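Local coordinates for protein PorB (Corynebacterium glutamicum, PDB 2VQG) that probably forms an anion-selective, alpha-helical channel in the cell envelope, and binds zinc ions in the crystal, at residues N18-A21 / C22-E26. Numbering follows the deposited sequence.
Sequences NWVA and CGILE. With ZN (zinc ion), chain J.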
loop_
_atom_site.group_PDB
_atom_site.type_symbol
_atom_site.label_atom_id
_atom_site.label_comp_id
_atom_site.label_asym_id
_atom_site.label_seq_id
_atom_site.Cartn_x
_atom_site.Cartn_y
_atom_site.Cartn_z
ATOM N N ASN A 18 10.128 13.048 -0.661
ATOM C CA ASN A 18 10.093 14.214 0.223
ATOM C C ASN A 18 8.756 14.231 0.988
ATOM O O ASN A 18 7.873 13.404 0.732
ATOM C CB ASN A 18 10.350 15.521 -0.525
ATOM C CG ASN A 18 9.264 15.851 -1.551
ATOM O OD1 ASN A 18 8.090 15.656 -1.305
ATOM N ND2 ASN A 18 9.676 16.367 -2.706
ATOM N N TRP A 19 8.625 15.141 1.942
ATOM C CA TRP A 19 7.472 15.101 2.848
ATOM C C TRP A 19 6.181 15.401 2.110
ATOM O O TRP A 19 5.114 15.006 2.562
ATOM C CB TRP A 19 7.672 16.096 3.995
ATOM C CG TRP A 19 7.656 17.574 3.584
ATOM C CD1 TRP A 19 8.725 18.356 3.236
ATOM C CD2 TRP A 19 6.517 18.415 3.579
ATOM N NE1 TRP A 19 8.310 19.656 3.001
ATOM C CE2 TRP A 19 6.950 19.711 3.189
ATOM C CE3 TRP A 19 5.149 18.194 3.809
ATOM C CZ2 TRP A 19 6.061 20.794 3.057
ATOM C CZ3 TRP A 19 4.250 19.280 3.683
ATOM C CH2 TRP A 19 4.720 20.564 3.310
ATOM N N VAL A 20 6.289 16.122 0.991
ATOM C CA VAL A 20 5.070 16.463 0.201
ATOM C C VAL A 20 4.590 15.209 -0.490
ATOM O O VAL A 20 3.415 14.863 -0.379
ATOM C CB VAL A 20 5.308 17.617 -0.753
ATOM C CG1 VAL A 20 4.055 17.913 -1.652
ATOM C CG2 VAL A 20 5.652 18.860 0.058
ATOM N N ALA A 21 5.479 14.530 -1.224
ATOM C CA ALA A 21 5.076 13.276 -1.853
ATOM C C ALA A 21 4.583 12.246 -0.833
ATOM O O ALA A 21 3.561 11.581 -1.047
ATOM C CB ALA A 21 6.214 12.705 -2.699
ATOM N N CYS A 22 5.320 12.098 0.271
ATOM C CA CYS A 22 4.944 11.150 1.314
ATOM C C CYS A 22 3.635 11.544 1.989
ATOM O O CYS A 22 2.859 10.679 2.398
ATOM C CB CYS A 22 6.061 11.008 2.353
ATOM S SG CYS A 22 7.466 10.138 1.628
ATOM N N GLY A 23 3.415 12.841 2.140
ATOM C CA GLY A 23 2.164 13.311 2.750
ATOM C C GLY A 23 0.949 13.114 1.846
ATOM O O GLY A 23 -0.165 12.888 2.331
ATOM N N ILE A 24 1.132 13.271 0.535
ATOM C CA ILE A 24 0.053 12.942 -0.416
ATOM C C ILE A 24 -0.254 11.428 -0.348
ATOM O O ILE A 24 -1.420 11.007 -0.327
ATOM C CB ILE A 24 0.459 13.354 -1.858
ATOM C CG1 ILE A 24 0.554 14.879 -1.929
ATOM C CG2 ILE A 24 -0.537 12.738 -2.927
ATOM C CD1 ILE A 24 1.167 15.396 -3.256
ATOM N N LEU A 25 0.795 10.615 -0.333
ATOM C CA LEU A 25 0.633 9.174 -0.209
ATOM C C LEU A 25 -0.128 8.848 1.087
ATOM O O LEU A 25 -1.079 8.048 1.078
ATOM C CB LEU A 25 1.996 8.476 -0.209
ATOM C CG LEU A 25 1.986 6.963 0.056
ATOM C CD1 LEU A 25 1.219 6.253 -1.052
ATOM C CD2 LEU A 25 3.413 6.416 0.147
ATOM N N GLU A 26 0.272 9.490 2.187
ATOM C CA GLU A 26 -0.339 9.164 3.499
ATOM C C GLU A 26 -1.827 9.575 3.521
ATOM O O GLU A 26 -2.682 8.777 3.932
ATOM C CB GLU A 26 0.413 9.830 4.642
ATOM C CG GLU A 26 -0.264 9.532 5.986
ATOM C CD GLU A 26 0.519 9.970 7.187
ATOM O OE1 GLU A 26 1.460 10.792 7.109
ATOM O OE2 GLU A 26 0.147 9.485 8.268
HETATM ZN ZN ZN J . 0.708 10.095 10.003
#
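Cys22 N closes the first turn of helix 19-31 on Asn18 O with a nearly straight hydrogen bond of 2.9 Å. Three more i to i+4 bonds continue the ladder: Ile24 N to Val20 O, Leu25 N to Ala21 O, and Gly23 N to Trp19 O. The last, at 2.8 Å, comes from above the carbonyl plane and is bent to 139°. Asn18 is the N-cap: with chi1 at 65° its amide folds back over the helix start, and OD1 takes Ala21 N at 2.8 Å along a straight path but gives Val20 N only a weak bond.

Apolar contacts run along the surface of the same turns. Val20 CG2 sits 3.4 Å above the centre of the Trp19 ring, a CH-pi type contact, while CG1, anti to the backbone N (chi1 176°), meets Ile24 CD1 at 4.2 Å. Trp19, Val20, Gly23 and Ile24 together line the pocket of the bound polyether detergent.

Cys22 SG lies 3.4 Å from Asn18 O and forms the disulfide with Cys81, tying this helix to the segment after helix 61-80; Leu25 packs on Cys81 and Leu83 beside it. The extended Glu26 side chain carries OE2 to a zinc ion at 1.9 Å, with OE1 3.1 Å from the metal, a monodentate grip; two atoms from elsewhere in the structure also bind this zinc. Cap and disulfide thus fix the helix start while its apolar side meets the detergent, and zinc probably keeps Glu26 deprotonated and offsets its charge.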